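Local coordinates for lipoprotein (Paraburkholderia phytofirmans, PDB 5T11) that forms a dodecamer of periplasmic lipoprotein subunits and, as in Pseudomonas aeruginosa, probably guides Pel polysaccharide export across the outer membrane, at residues D19-S25 with N87-S93; T6-T10 with K151-P155. The protein carries 1 engineered substitution. One frame throughout, in Å; residues are numbered along the deposited sequence.

Interaction 1 (D19-S25 with N87-S93); sequences DKVAVVS and NARYVLS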
loop_
_atom_site.group_PDB
_atom_site.type_symbol
_atom_site.label_atom_id
_atom_site.label_comp_id
_atom_site.label_asym_id
_atom_site.label_seq_id
_atom_site.Cartn_x
_atom_site.Cartn_y
_atom_site.Cartn_z
ATOM N N ASP B 19 55.397 -14.430 -0.273
ATOM C CA ASP B 19 54.397 -15.492 -0.262
ATOM C C ASP B 19 53.209 -15.061 -1.112
ATOM O O ASP B 19 52.540 -14.076 -0.785
ATOM C CB ASP B 19 53.934 -15.790 1.163
ATOM C CG ASP B 19 54.969 -16.537 1.983
ATOM O OD1 ASP B 19 55.818 -17.239 1.394
ATOM O OD2 ASP B 19 54.916 -16.428 3.232
ATOM N N LYS B 20 52.936 -15.796 -2.191
ATOM C CA LYS B 20 51.809 -15.476 -3.063
ATOM C C LYS B 20 50.517 -15.980 -2.429
ATOM O O LYS B 20 50.400 -17.162 -2.095
ATOM C CB LYS B 20 52.014 -16.081 -4.449
ATOM C CG LYS B 20 53.378 -15.742 -5.035
ATOM C CD LYS B 20 53.457 -15.945 -6.538
ATOM C CE LYS B 20 54.726 -15.297 -7.085
ATOM N NZ LYS B 20 54.910 -13.907 -6.554
ATOM N N VAL B 21 49.555 -15.083 -2.258
ATOM C CA VAL B 21 48.270 -15.388 -1.638
ATOM C C VAL B 21 47.166 -15.129 -2.653
ATOM O O VAL B 21 47.104 -14.046 -3.247
ATOM C CB VAL B 21 48.038 -14.544 -0.374
ATOM C CG1 VAL B 21 46.652 -14.822 0.220
ATOM C CG2 VAL B 21 49.143 -14.786 0.635
ATOM N N ALA B 22 46.297 -16.113 -2.843
ATOM C CA ALA B 22 45.085 -15.940 -3.632
ATOM C C ALA B 22 43.904 -15.760 -2.688
ATOM O O ALA B 22 43.758 -16.522 -1.726
ATOM C CB ALA B 22 44.850 -17.137 -4.554
ATOM N N VAL B 23 43.082 -14.745 -2.952
ATOM C CA VAL B 23 41.822 -14.549 -2.231
ATOM C C VAL B 23 40.725 -15.227 -3.040
ATOM O O VAL B 23 40.534 -14.921 -4.224
ATOM C CB VAL B 23 41.514 -13.062 -2.012
ATOM C CG1 VAL B 23 40.118 -12.887 -1.390
ATOM C CG2 VAL B 23 42.602 -12.414 -1.152
ATOM N N VAL B 24 40.029 -16.167 -2.411
ATOM C CA VAL B 24 39.091 -17.052 -3.088
ATOM C C VAL B 24 37.726 -16.926 -2.418
ATOM O O VAL B 24 37.625 -17.026 -1.190
ATOM C CB VAL B 24 39.588 -18.508 -3.049
ATOM C CG1 VAL B 24 38.442 -19.485 -3.195
ATOM C CG2 VAL B 24 40.633 -18.739 -4.121
ATOM N N SER B 25 36.693 -16.703 -3.236
ATOM C CA SER B 25 35.271 -16.830 -2.919
ATOM C C SER B 25 34.942 -16.718 -1.440
ATOM O O SER B 25 34.886 -17.720 -0.719
ATOM C CB SER B 25 34.724 -18.157 -3.440
ATOM O OG SER B 25 35.245 -19.241 -2.692
ATOM N N ASN B 87 50.220 -20.601 -8.748
ATOM C CA ASN B 87 51.329 -20.926 -7.841
ATOM C C ASN B 87 51.256 -20.132 -6.537
ATOM O O ASN B 87 52.283 -19.765 -5.961
ATOM C CB ASN B 87 52.685 -20.726 -8.518
ATOM C CG ASN B 87 52.823 -21.548 -9.767
ATOM O OD1 ASN B 87 52.840 -22.778 -9.711
ATOM N ND2 ASN B 87 52.925 -20.877 -10.911
ATOM N N ALA B 88 50.034 -19.868 -6.067
ATOM C CA ALA B 88 49.854 -19.287 -4.744
ATOM C C ALA B 88 50.373 -20.233 -3.670
ATOM O O ALA B 88 50.189 -21.451 -3.743
ATOM C CB ALA B 88 48.371 -18.980 -4.489
ATOM N N ARG B 89 51.021 -19.666 -2.656
ATOM C CA ARG B 89 51.390 -20.480 -1.508
ATOM C C ARG B 89 50.225 -20.653 -0.532
ATOM O O ARG B 89 50.100 -21.717 0.089
ATOM C CB ARG B 89 52.604 -19.875 -0.800
ATOM C CG ARG B 89 53.274 -20.832 0.191
ATOM C CD ARG B 89 54.498 -20.199 0.822
ATOM N NE ARG B 89 55.046 -21.006 1.910
ATOM C CZ ARG B 89 56.155 -20.697 2.573
ATOM N NH1 ARG B 89 56.834 -19.601 2.254
ATOM N NH2 ARG B 89 56.589 -21.479 3.552
ATOM N N TYR B 90 49.371 -19.635 -0.382
ATOM C CA TYR B 90 48.206 -19.707 0.502
ATOM C C TYR B 90 46.957 -19.189 -0.201
ATOM O O TYR B 90 47.029 -18.383 -1.132
ATOM C CB TYR B 90 48.397 -18.892 1.790
ATOM C CG TYR B 90 49.602 -19.262 2.615
ATOM C CD1 TYR B 90 49.602 -20.406 3.405
ATOM C CD2 TYR B 90 50.737 -18.464 2.616
ATOM C CE1 TYR B 90 50.704 -20.748 4.165
ATOM C CE2 TYR B 90 51.844 -18.797 3.378
ATOM C CZ TYR B 90 51.822 -19.944 4.151
ATOM O OH TYR B 90 52.916 -20.295 4.916
ATOM N N VAL B 91 45.801 -19.654 0.278
ATOM C CA VAL B 91 44.495 -19.159 -0.140
ATOM C C VAL B 91 43.807 -18.553 1.079
ATOM O O VAL B 91 43.778 -19.171 2.152
ATOM C CB VAL B 91 43.621 -20.269 -0.756
ATOM C CG1 VAL B 91 42.160 -19.879 -0.732
ATOM C CG2 VAL B 91 44.030 -20.524 -2.175
ATOM N N LEU B 92 43.284 -17.341 0.919
ATOM C CA LEU B 92 42.440 -16.709 1.922
ATOM C C LEU B 92 40.996 -16.858 1.465
ATOM O O LEU B 92 40.642 -16.419 0.366
ATOM C CB LEU B 92 42.791 -15.233 2.117
ATOM C CG LEU B 92 41.931 -14.559 3.200
ATOM C CD1 LEU B 92 42.445 -14.928 4.580
ATOM C CD2 LEU B 92 41.816 -13.030 3.046
ATOM N N SER B 93 40.189 -17.525 2.281
ATOM C CA SER B 93 38.767 -17.689 2.048
ATOM C C SER B 93 38.033 -17.247 3.311
ATOM O O SER B 93 38.644 -16.764 4.269
ATOM C CB SER B 93 38.434 -19.139 1.676
ATOM O OG SER B 93 37.111 -19.234 1.174
#

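Interaction 2 (T6-T10 with K151-P155); sequences TVRQT and KVLSP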
loop_
_atom_site.group_PDB
_atom_site.type_symbol
_atom_site.label_atom_id
_atom_site.label_comp_id
_atom_site.label_asym_id
_atom_site.label_seq_id
_atom_site.Cartn_x
_atom_site.Cartn_y
_atom_site.Cartn_z
ATOM N N THR B 6 33.994 -8.166 18.682
ATOM C CA THR B 6 35.022 -9.099 19.124
ATOM C C THR B 6 35.855 -9.551 17.935
ATOM O O THR B 6 35.355 -9.660 16.813
ATOM C CB THR B 6 34.432 -10.350 19.781
ATOM O OG1 THR B 6 33.441 -10.915 18.903
ATOM C CG2 THR B 6 33.809 -10.018 21.131
ATOM N N VAL B 7 37.127 -9.840 18.207
ATOM C CA VAL B 7 38.017 -10.505 17.262
ATOM C C VAL B 7 38.626 -11.711 17.961
ATOM O O VAL B 7 39.070 -11.605 19.108
ATOM C CB VAL B 7 39.125 -9.564 16.749
ATOM C CG1 VAL B 7 40.142 -10.332 15.915
ATOM C CG2 VAL B 7 38.527 -8.434 15.940
ATOM N N ARG B 8 38.635 -12.857 17.281
ATOM C CA ARG B 8 39.302 -14.058 17.770
ATOM C C ARG B 8 40.131 -14.633 16.631
ATOM O O ARG B 8 39.583 -14.946 15.568
ATOM C CB ARG B 8 38.284 -15.081 18.285
ATOM C CG ARG B 8 37.384 -14.551 19.402
ATOM C CD ARG B 8 36.146 -15.428 19.611
ATOM N NE ARG B 8 36.521 -16.809 19.894
ATOM C CZ ARG B 8 36.672 -17.315 21.115
ATOM N NH1 ARG B 8 36.468 -16.549 22.184
ATOM N NH2 ARG B 8 37.026 -18.586 21.259
ATOM N N GLN B 9 41.445 -14.755 16.846
ATOM C CA GLN B 9 42.389 -15.269 15.857
ATOM C C GLN B 9 43.183 -16.419 16.451
ATOM O O GLN B 9 43.767 -16.275 17.529
ATOM C CB GLN B 9 43.372 -14.187 15.395
ATOM C CG GLN B 9 42.732 -12.925 14.849
ATOM C CD GLN B 9 43.397 -11.682 15.378
ATOM O OE1 GLN B 9 44.065 -11.723 16.416
ATOM N NE2 GLN B 9 43.245 -10.571 14.657
ATOM N N THR B 10 43.233 -17.543 15.737
ATOM C CA THR B 10 44.162 -18.610 16.087
ATOM C C THR B 10 45.605 -18.141 15.885
ATOM O O THR B 10 45.878 -17.007 15.481
ATOM C CB THR B 10 43.893 -19.851 15.240
ATOM O OG1 THR B 10 44.287 -19.595 13.884
ATOM C CG2 THR B 10 42.415 -20.199 15.270
ATOM N N LYS B 151 41.749 -5.096 11.132
ATOM C CA LYS B 151 42.069 -5.655 12.447
ATOM C C LYS B 151 42.158 -7.180 12.382
ATOM O O LYS B 151 43.143 -7.783 12.835
ATOM C CB LYS B 151 41.008 -5.197 13.464
ATOM C CG LYS B 151 41.238 -5.613 14.911
ATOM C CD LYS B 151 42.473 -4.926 15.491
ATOM C CE LYS B 151 42.665 -5.222 16.979
ATOM N NZ LYS B 151 44.030 -4.826 17.420
ATOM N N VAL B 152 41.144 -7.819 11.782
ATOM C CA VAL B 152 41.061 -9.278 11.751
ATOM C C VAL B 152 42.265 -9.882 11.027
ATOM O O VAL B 152 42.805 -10.914 11.448
ATOM C CB VAL B 152 39.735 -9.716 11.098
ATOM C CG1 VAL B 152 39.774 -11.199 10.750
ATOM C CG2 VAL B 152 38.542 -9.402 12.015
ATOM N N LEU B 153 42.686 -9.271 9.924
ATOM C CA LEU B 153 43.778 -9.798 9.112
ATOM C C LEU B 153 45.148 -9.281 9.537
ATOM O O LEU B 153 46.153 -9.599 8.884
ATOM C CB LEU B 153 43.543 -9.471 7.631
ATOM C CG LEU B 153 42.278 -10.064 6.987
ATOM C CD1 LEU B 153 42.228 -9.746 5.485
ATOM C CD2 LEU B 153 42.177 -11.577 7.225
ATOM N N SER B 154 45.219 -8.506 10.620
ATOM C CA SER B 154 46.509 -7.985 11.062
ATOM C C SER B 154 47.567 -9.056 11.352
ATOM O O SER B 154 48.755 -8.763 11.134
ATOM C CB SER B 154 46.321 -7.086 12.293
ATOM O OG SER B 154 45.965 -7.843 13.433
ATOM N N PRO B 155 47.243 -10.269 11.830
ATOM C CA PRO B 155 48.313 -11.271 12.003
ATOM C C PRO B 155 48.914 -11.776 10.691
ATOM O O PRO B 155 49.950 -12.451 10.734
ATOM C CB PRO B 155 47.621 -12.407 12.769
ATOM C CG PRO B 155 46.378 -11.771 13.388
ATOM C CD PRO B 155 45.958 -10.748 12.388
#

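Interaction 1 (D19-S25 with N87-S93)
Val21, Ala22 and Val23 pair in parallel with Tyr90, Val91 and Leu92, a worked example of how two strands far apart in sequence become neighbours in a sheet. The backbone ladder carries most of the polar contact: Ala22 N donates to Tyr90 O at 2.9 Å, Leu92 N to Ala22 O at 2.8 Å, and Val24 N to Leu92 O at 2.9 Å. Where the ladder starts, Lys20 O is gripped twice, by Tyr90 N at 3.2 Å and by Arg89 N at 2.6 Å, the latter bond bent to 134°.

A salt bridge lies beyond this end. Arg89 reaches it with an extended chain, CG anti to the backbone N (chi1 -166°), and NH1 comes to the syn side of Asp19 OD1 at 2.7 Å, tilted out of the carboxylate plane. Carboxylate and guanidinium stand almost perpendicular, 87° apart. The other oxygen, Asp19 OD2, accepts a hydrogen bond from Ala16 N and lies at the edge of the Tyr90 ring, in its plane.

Apolar packing divides between the faces. Ala22 CB touches Ala88 CB at 4.0 Å, and Val24 CB meets the CG1 branch of Val91 at 3.7 Å; helix 78-85 covers this side through Trp82, Ala79, Met80 and Ala83. On the opposite face Val21, Val23 and Leu92 lie under helix 35-49, while strand 55-57 flanks 21-28 and strand 109-119 flanks 90-99.

Interaction 2 (T6-T10 with K151-P155)
Val7 and Gln9 reach from the outermost strand of the mixed sheet within this chain to the C-terminal end of helix 141-152, an instance of alpha/beta packing in which a helix lying on a sheet is also touched by that outermost strand. Arg8, between them, points the other way and packs on Ala150 of a second subunit, one of the twelve in the assembly, so alternate residues of this strand serve the chain's own helix and its neighbour.

The closer-packed part gathers round Gln9. Its CG is anti to the carbonyl carbon (chi1 -55°), and a bend at the next torsion, chi2 136°, carries the amide over to the chain that leaves the helix. There the side chain crosses Pro155 at about a right angle: Gln9 CD lies 3.6 Å from Pro155 CG, and Gln9 NE2 3.5 Å from Pro155 CD. The same NE2 donates to Val152 O at 3.3 Å, a bent hydrogen bond, 143° at the hydrogen; the donor stands above the carbonyl plane and not on a lone pair.

Toward Val7 the contact is looser and wholly apolar. One methyl, Val7 CG2, is 4.0 Å from Val152 CG2, a branch of a buried residue that also packs on Phe115. Val7 CG2 is also 4.0 Å from Lys151 CG; Lys151 is an exposed residue, and this is the more open, solvent-side part of the contact.

Where the helix ends, Lys151 O takes two hydrogen bonds from Ser154, one from its backbone N and one from its hydroxyl, with Ser154 OG in the carbonyl plane at 2.9 Å.

Followed from the N terminus, the chain first lays down strand 5-9, which is met by residues 151-155, almost at the other end, where interaction 2 closes a loop of 140 residues. Strand 21-28 comes next, and interaction 1 closes a shorter loop of 61 residues when strand 90-99 returns beside it. The shorter loop lies wholly within the longer one, so the two nest and do not cross. Interaction 1 joins strands inside the sheet; interaction 2 ties strand 5-9 to the end of helix 141-152 and the 3-10 turn after it. Their centres are about 18 Å apart, yet they touch where Leu92 CD2 packs on Leu153 CD1 at 4.1 Å.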